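PDB 3L8M: probable thiamine pyrophosphokinase, which probably transfers a pyrophosphate group from ATP to thiamine, making thiamine diphosphate. Local coordinates for residues A[18-21]-A[22-25]; A[81-84]-A[85-89]; A[104-107]-A[108-112]. One frame throughout, in Å; residues are numbered along the deposited sequence.

Contact 1: residues A[18-21]-A[22-25]; sequences VEHK and HEHW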
loop_
_atom_site.group_PDB
_atom_site.type_symbol
_atom_site.label_atom_id
_atom_site.label_comp_id
_atom_site.label_asym_id
_atom_site.label_seq_id
_atom_site.Cartn_x
_atom_site.Cartn_y
_atom_site.Cartn_z
ATOM N N VAL A 18 8.613 -1.513 -14.696
ATOM C CA VAL A 18 8.850 -0.279 -13.934
ATOM C C VAL A 18 7.526 0.455 -13.698
ATOM O O VAL A 18 7.230 0.893 -12.589
ATOM C CB VAL A 18 9.806 0.701 -14.690
ATOM C CG1 VAL A 18 9.987 2.000 -13.884
ATOM C CG2 VAL A 18 11.151 0.036 -14.926
ATOM N N GLU A 19 6.717 0.555 -14.746
ATOM C CA GLU A 19 5.449 1.278 -14.669
ATOM C C GLU A 19 4.387 0.689 -13.742
ATOM O O GLU A 19 3.495 1.401 -13.285
ATOM C CB GLU A 19 4.861 1.439 -16.071
ATOM C CG GLU A 19 5.839 1.978 -17.089
ATOM C CD GLU A 19 5.202 2.178 -18.456
ATOM O OE1 GLU A 19 4.282 1.408 -18.806
ATOM O OE2 GLU A 19 5.634 3.095 -19.181
ATOM N N HIS A 20 4.470 -0.613 -13.487
ATOM C CA HIS A 20 3.515 -1.286 -12.601
ATOM C C HIS A 20 4.245 -2.037 -11.491
ATOM O O HIS A 20 3.752 -3.040 -10.987
ATOM C CB HIS A 20 2.656 -2.278 -13.392
ATOM C CG HIS A 20 1.848 -1.651 -14.483
ATOM N ND1 HIS A 20 1.131 -2.395 -15.393
ATOM C CD2 HIS A 20 1.653 -0.355 -14.821
ATOM C CE1 HIS A 20 0.532 -1.586 -16.247
ATOM N NE2 HIS A 20 0.833 -0.342 -15.922
ATOM N N LYS A 21 5.422 -1.544 -11.124
ATOM C CA LYS A 21 6.247 -2.163 -10.087
ATOM C C LYS A 21 5.555 -2.401 -8.741
ATOM O O LYS A 21 5.953 -3.292 -7.994
ATOM C CB LYS A 21 7.505 -1.320 -9.854
ATOM C CG LYS A 21 8.354 -1.805 -8.699
ATOM C CD LYS A 21 9.584 -0.940 -8.474
ATOM C CE LYS A 21 10.270 -1.333 -7.165
ATOM N NZ LYS A 21 10.543 -2.810 -7.086
ATOM N N HIS A 22 4.527 -1.621 -8.422
ATOM C CA HIS A 22 3.865 -1.806 -7.138
ATOM C C HIS A 22 2.591 -2.640 -7.190
ATOM O O HIS A 22 1.993 -2.906 -6.158
ATOM C CB HIS A 22 3.601 -0.439 -6.472
ATOM C CG HIS A 22 4.851 0.338 -6.204
ATOM N ND1 HIS A 22 5.885 -0.166 -5.439
ATOM C CD2 HIS A 22 5.291 1.524 -6.689
ATOM C CE1 HIS A 22 6.908 0.669 -5.473
ATOM N NE2 HIS A 22 6.573 1.703 -6.226
ATOM N N GLU A 23 2.175 -3.078 -8.375
ATOM C CA GLU A 23 0.965 -3.897 -8.452
ATOM C C GLU A 23 1.282 -5.339 -8.034
ATOM O O GLU A 23 2.421 -5.657 -7.735
ATOM C CB GLU A 23 0.387 -3.849 -9.867
ATOM C CG GLU A 23 0.268 -2.432 -10.390
ATOM C CD GLU A 23 -0.622 -2.309 -11.607
ATOM O OE1 GLU A 23 -0.763 -3.299 -12.354
ATOM O OE2 GLU A 23 -1.171 -1.207 -11.823
ATOM N N HIS A 24 0.277 -6.201 -7.984
ATOM C CA HIS A 24 0.510 -7.590 -7.591
ATOM C C HIS A 24 1.022 -8.391 -8.794
ATOM O O HIS A 24 0.346 -8.460 -9.830
ATOM C CB HIS A 24 -0.790 -8.218 -7.082
ATOM C CG HIS A 24 -1.434 -7.469 -5.955
ATOM N ND1 HIS A 24 -0.916 -7.454 -4.675
ATOM C CD2 HIS A 24 -2.554 -6.708 -5.918
ATOM C CE1 HIS A 24 -1.691 -6.714 -3.900
ATOM N NE2 HIS A 24 -2.692 -6.250 -4.628
ATOM N N TRP A 25 2.211 -8.982 -8.664
ATOM C CA TRP A 25 2.782 -9.781 -9.743
ATOM C C TRP A 25 2.969 -11.249 -9.377
ATOM O O TRP A 25 3.464 -11.573 -8.298
ATOM C CB TRP A 25 4.128 -9.216 -10.210
ATOM C CG TRP A 25 4.035 -8.020 -11.130
ATOM C CD1 TRP A 25 4.051 -6.689 -10.772
ATOM C CD2 TRP A 25 3.938 -8.046 -12.564
ATOM N NE1 TRP A 25 3.975 -5.893 -11.898
ATOM C CE2 TRP A 25 3.905 -6.700 -13.008
ATOM C CE3 TRP A 25 3.876 -9.075 -13.518
ATOM C CZ2 TRP A 25 3.814 -6.358 -14.366
ATOM C CZ3 TRP A 25 3.780 -8.728 -14.885
ATOM C CH2 TRP A 25 3.751 -7.382 -15.284
HETATM O O HOH W 1 4.833 -5.690 -6.397
#

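Contact 2: residues A[81-84]-A[85-89]; sequences GIDQ and AVKRG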
loop_
_atom_site.group_PDB
_atom_site.type_symbol
_atom_site.label_atom_id
_atom_site.label_comp_id
_atom_site.label_asym_id
_atom_site.label_seq_id
_atom_site.Cartn_x
_atom_site.Cartn_y
_atom_site.Cartn_z
ATOM N N GLY A 81 -1.475 -21.177 -12.330
ATOM C CA GLY A 81 -1.258 -19.817 -11.858
ATOM C C GLY A 81 -2.549 -19.030 -11.859
ATOM O O GLY A 81 -2.826 -18.284 -10.920
ATOM N N ILE A 82 -3.347 -19.217 -12.911
ATOM C CA ILE A 82 -4.631 -18.537 -13.066
ATOM C C ILE A 82 -5.598 -18.960 -11.970
ATOM O O ILE A 82 -6.124 -18.130 -11.216
ATOM C CB ILE A 82 -5.273 -18.877 -14.427
ATOM C CG1 ILE A 82 -4.439 -18.281 -15.559
ATOM C CG2 ILE A 82 -6.709 -18.358 -14.482
ATOM C CD1 ILE A 82 -4.382 -16.767 -15.548
ATOM N N ASP A 83 -5.846 -20.262 -11.909
ATOM C CA ASP A 83 -6.738 -20.822 -10.913
ATOM C C ASP A 83 -6.296 -20.367 -9.517
ATOM O O ASP A 83 -7.120 -19.952 -8.698
ATOM C CB ASP A 83 -6.720 -22.347 -11.026
ATOM C CG ASP A 83 -7.371 -23.028 -9.848
ATOM O OD1 ASP A 83 -8.578 -22.801 -9.609
ATOM O OD2 ASP A 83 -6.663 -23.797 -9.162
ATOM N N GLN A 84 -4.992 -20.432 -9.259
ATOM C CA GLN A 84 -4.453 -20.020 -7.972
ATOM C C GLN A 84 -4.676 -18.545 -7.686
ATOM O O GLN A 84 -4.735 -18.150 -6.522
ATOM C CB GLN A 84 -2.961 -20.333 -7.887
ATOM C CG GLN A 84 -2.662 -21.789 -7.636
ATOM C CD GLN A 84 -3.317 -22.295 -6.370
ATOM O OE1 GLN A 84 -3.235 -21.658 -5.314
ATOM N NE2 GLN A 84 -3.967 -23.454 -6.462
ATOM N N ALA A 85 -4.776 -17.732 -8.738
ATOM C CA ALA A 85 -5.013 -16.302 -8.545
ATOM C C ALA A 85 -6.494 -16.099 -8.248
ATOM O O ALA A 85 -6.860 -15.281 -7.400
ATOM C CB ALA A 85 -4.613 -15.498 -9.783
ATOM N N VAL A 86 -7.339 -16.845 -8.953
ATOM C CA VAL A 86 -8.781 -16.750 -8.758
ATOM C C VAL A 86 -9.149 -17.241 -7.355
ATOM O O VAL A 86 -10.094 -16.753 -6.753
ATOM C CB VAL A 86 -9.563 -17.559 -9.848
ATOM C CG1 VAL A 86 -11.042 -17.659 -9.486
ATOM C CG2 VAL A 86 -9.444 -16.856 -11.198
ATOM N N LYS A 87 -8.391 -18.199 -6.830
ATOM C CA LYS A 87 -8.656 -18.715 -5.491
ATOM C C LYS A 87 -8.380 -17.672 -4.405
ATOM O O LYS A 87 -9.005 -17.696 -3.341
ATOM C CB LYS A 87 -7.805 -19.958 -5.213
ATOM C CG LYS A 87 -8.376 -21.245 -5.756
ATOM C CD LYS A 87 -7.563 -22.449 -5.290
ATOM C CE LYS A 87 -8.262 -23.743 -5.657
ATOM N NZ LYS A 87 -9.603 -23.793 -5.007
ATOM N N ARG A 88 -7.437 -16.772 -4.670
ATOM C CA ARG A 88 -7.074 -15.731 -3.707
ATOM C C ARG A 88 -7.929 -14.465 -3.858
ATOM O O ARG A 88 -7.697 -13.460 -3.185
ATOM C CB ARG A 88 -5.583 -15.388 -3.848
ATOM C CG ARG A 88 -4.634 -16.528 -3.421
ATOM C CD ARG A 88 -3.193 -16.288 -3.888
ATOM N NE ARG A 88 -2.234 -17.228 -3.307
ATOM C CZ ARG A 88 -2.238 -18.546 -3.505
ATOM N NH1 ARG A 88 -3.158 -19.105 -4.277
ATOM N NH2 ARG A 88 -1.313 -19.313 -2.935
ATOM N N GLY A 89 -8.914 -14.506 -4.748
ATOM C CA GLY A 89 -9.783 -13.350 -4.916
ATOM C C GLY A 89 -9.397 -12.336 -5.980
ATOM O O GLY A 89 -9.965 -11.247 -6.029
#

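Contact 3: residues A[104-107]-A[108-112]; sequences DHFM and GALQI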
loop_
_atom_site.group_PDB
_atom_site.type_symbol
_atom_site.label_atom_id
_atom_site.label_comp_id
_atom_site.label_asym_id
_atom_site.label_seq_id
_atom_site.Cartn_x
_atom_site.Cartn_y
_atom_site.Cartn_z
ATOM N N ASP A 104 2.451 -23.522 -29.509
ATOM C CA ASP A 104 1.579 -24.489 -28.862
ATOM C C ASP A 104 1.205 -23.955 -27.477
ATOM O O ASP A 104 0.103 -24.205 -26.988
ATOM C CB ASP A 104 2.230 -25.890 -28.790
ATOM C CG ASP A 104 3.620 -25.885 -28.163
ATOM O OD1 ASP A 104 4.195 -24.796 -27.942
ATOM O OD2 ASP A 104 4.145 -26.996 -27.900
ATOM N N HIS A 105 2.104 -23.175 -26.875
ATOM C CA HIS A 105 1.859 -22.593 -25.561
ATOM C C HIS A 105 0.881 -21.424 -25.664
ATOM O O HIS A 105 -0.065 -21.320 -24.871
ATOM C CB HIS A 105 3.171 -22.113 -24.925
ATOM C CG HIS A 105 4.146 -23.217 -24.639
ATOM N ND1 HIS A 105 3.807 -24.341 -23.914
ATOM C CD2 HIS A 105 5.450 -23.363 -24.969
ATOM C CE1 HIS A 105 4.862 -25.130 -23.809
ATOM N NE2 HIS A 105 5.872 -24.559 -24.440
ATOM N N PHE A 106 1.115 -20.540 -26.630
ATOM C CA PHE A 106 0.228 -19.402 -26.833
ATOM C C PHE A 106 -1.193 -19.908 -26.943
ATOM O O PHE A 106 -2.116 -19.299 -26.404
ATOM C CB PHE A 106 0.571 -18.660 -28.126
ATOM C CG PHE A 106 -0.453 -17.641 -28.514
ATOM C CD1 PHE A 106 -0.649 -16.504 -27.732
ATOM C CD2 PHE A 106 -1.255 -17.833 -29.636
ATOM C CE1 PHE A 106 -1.635 -15.568 -28.059
ATOM C CE2 PHE A 106 -2.249 -16.905 -29.984
ATOM C CZ PHE A 106 -2.439 -15.767 -29.188
HETATM N N MSE A 107 -1.358 -21.021 -27.660
HETATM C CA MSE A 107 -2.669 -21.641 -27.871
HETATM C C MSE A 107 -3.263 -22.178 -26.567
HETATM O O MSE A 107 -4.476 -22.075 -26.330
HETATM C CB MSE A 107 -2.551 -22.781 -28.892
HETATM C CG MSE A 107 -1.996 -22.331 -30.244
HETATM SE SE MSE A 107 -3.191 -21.127 -31.159
HETATM C CE MSE A 107 -4.264 -22.467 -32.020
ATOM N N GLY A 108 -2.409 -22.766 -25.734
ATOM C CA GLY A 108 -2.877 -23.288 -24.462
ATOM C C GLY A 108 -3.385 -22.121 -23.642
ATOM O O GLY A 108 -4.409 -22.211 -22.948
ATOM N N ALA A 109 -2.676 -21.000 -23.742
ATOM C CA ALA A 109 -3.073 -19.810 -23.012
ATOM C C ALA A 109 -4.481 -19.404 -23.456
ATOM O O ALA A 109 -5.270 -18.905 -22.644
ATOM C CB ALA A 109 -2.053 -18.670 -23.247
ATOM N N LEU A 110 -4.810 -19.627 -24.732
ATOM C CA LEU A 110 -6.151 -19.289 -25.231
ATOM C C LEU A 110 -7.210 -20.248 -24.671
ATOM O O LEU A 110 -8.351 -19.848 -24.410
ATOM C CB LEU A 110 -6.191 -19.310 -26.762
ATOM C CG LEU A 110 -5.314 -18.310 -27.526
ATOM C CD1 LEU A 110 -5.461 -18.562 -29.012
ATOM C CD2 LEU A 110 -5.709 -16.881 -27.191
ATOM N N GLN A 111 -6.837 -21.513 -24.477
ATOM C CA GLN A 111 -7.775 -22.480 -23.914
ATOM C C GLN A 111 -8.247 -22.032 -22.521
ATOM O O GLN A 111 -9.416 -22.206 -22.169
ATOM C CB GLN A 111 -7.136 -23.868 -23.837
ATOM C CG GLN A 111 -6.856 -24.501 -25.190
ATOM C CD GLN A 111 -6.157 -25.839 -25.074
ATOM O OE1 GLN A 111 -5.478 -26.109 -24.083
ATOM N NE2 GLN A 111 -6.322 -26.684 -26.089
ATOM N N ILE A 112 -7.339 -21.464 -21.729
ATOM C CA ILE A 112 -7.687 -21.015 -20.387
ATOM C C ILE A 112 -8.783 -19.946 -20.390
ATOM O O ILE A 112 -9.740 -20.023 -19.612
ATOM C CB ILE A 112 -6.454 -20.468 -19.643
ATOM C CG1 ILE A 112 -5.418 -21.576 -19.473
ATOM C CG2 ILE A 112 -6.853 -19.956 -18.265
ATOM C CD1 ILE A 112 -4.084 -21.065 -19.009
#

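Contact 1: residues A[18-21]-A[22-25]
H20 and E23 both turn CG away from their own carbonyl carbons (chi1 -60° and -49°), and this shared first torsion sets imidazole and carboxylate side by side, pointing the same way. Their planes differ by only 19°, and E23 OE2 lies over one ring face near the rim; on this evidence the carboxylate is stacked on the ring. E23 OE1 and H20 ND1 stay 3.7 Å apart. The polar end of E23 is instead spent on K2, through a salt bridge, and on N4; both residues belong to strand 2-6.

The backbone makes a type I beta turn from H20 to E23, closed by E23 N donating to H20 O at 3.1 Å. The same oxygen takes a second bond from the indole, W25 NE1 to H20 O at 3.0 Å, with the oxygen close to the ring plane. The two donors come from opposite faces of the carbonyl plane, each well above it. A water bridges two carbonyls of the turn, donating to K21 O at 3.1 Å and to E23 O at 2.8 Å.

The turn carries the chain from helix 16-19 into strand 24-28 of a beta-alpha-beta unit, and the W25 side chain also packs on I16 and L17 of that helix. Gripped from both faces, H20 O is fixed in orientation, and the indole N-H of the buried W25 finds its acceptor in the backbone of the turn. If H20 is protonated, the overlying carboxylate would probably favour that charge, though the salt bridge to K2 would offset part of this.

Contact 2: residues A[81-84]-A[85-89]
G81 O and I82 O both face A85 N, and the evidence for a shared, weak bond is the angle: each N-H...O is bent to 128°, with A85 N 3.0 Å from G81 O and 2.8 Å from I82 O. I82 O also accepts the regular helical bond from V86 N at 2.9 Å, and the V86 methyl CG2 rests beside this oxygen.

At D83 the carbonyl is bonded to K87 N. The carboxylate lies beside the aliphatic end of the K87 chain, D83 OD2 being 3.9 Å from K87 CE, while the charged atoms D83 OD1 and K87 NZ stay 4.8 Å apart. At that separation the opposite charges form no salt bridge, and any attraction between them would act over a distance.

Q84 is paired with R88. Its chain folds back at chi2 (-57°), which brings the amide oxygen round to R88, and R88 NH1 donates to Q84 OE1 at 2.8 Å with the acceptor in the guanidinium plane. The same nitrogen donates to the backbone Q84 O at 2.9 Å, so residue 84 holds R88 NH1 by two oxygens. The amide and guanidinium planes stand 75° apart. These bonds fix the arginine over the helix end, where G89, at positive phi, completes a Schellman motif with G89 N bonded to V86 O. F44 forms a cation-pi contact with R88, and Q84 NE2 and R88 NH2 bond to backbone oxygens of K87 and R88 of a neighbouring subunit.

Helix 77-87 thus ends at a subunit interface, while its inner side sets I82 on I93 and V95 of strand 92-96, and V86 meets Y118 of helix 116-119.

Contact 3: residues A[104-107]-A[108-112]
A109 N donates to H105 O at 2.9 Å and 158°, the straightest bond across this turn of helix 103-113, an ordinary alpha helix in the catalytic domain. The i to i+4 ladder continues on both sides of it: G108 N reaches D104 O, L110 N reaches F106 O at 3.2 Å, and Q111 N reaches M107 O at 3.1 Å. M107 O is shared, because L110 N also makes a weak bond to it; the N-H...O angle of only 121° is the reason for calling it weak.

Near the start of the helix, D104 OD1 accepts a weak bond from the backbone N of H105 and sits 3.5 Å above the H105 ring plane, toward its rim. The other carboxylate oxygen, D104 OD2, is engaged by R102 in a salt bridge, which ties this acidic side chain to the residue just before the helix.

Outward from the backbone, L110 is the side chain on which two others converge. F106 swings its ring along the helix because CG stands opposite the backbone N (chi1 169°), and L110 CG then lies over one face, 4.1 Å above the ring plane and displaced toward the rim. F106 CZ meets the methyl L110 CD2. M107, a selenomethionine, bends at both chi2 and chi3 and brings its selenium to the same leucine from three residues earlier in the chain.

On the inner side of the helix, A109 and I112 pack against L78 of helix 77-87, with I112 also touching A79 and I82, whereas H105, M107 and Q111 are exposed. The closest touch of the outward cluster is F106 CE2 to L110 CD1, 3.7 Å, with M107 SE to L110 CD1 at 4.0 Å.

In the fold
All three contacts belong to the catalytic domain and follow in series along the chain. Contact 1 leads from helix 16-19 into strand 24-28; contact 2 ends helix 77-87, just before strand 92-96; contact 3 lies on helix 103-113, between strands 92-96 and 124-128. These strands are parallel in the large mixed sheet. The centres of contacts 2 and 3 are about 18 Å apart, yet I82 CG1 meets I112 CG2 at 4.0 Å. The centres of contacts 1 and 3, about 24 Å apart, lie on opposite sides of the chain's centre. Contacts 2 and 3 thus join two helices that flank strand 92-96 in sequence, while contacts 1 and 2 sit at subunit interfaces.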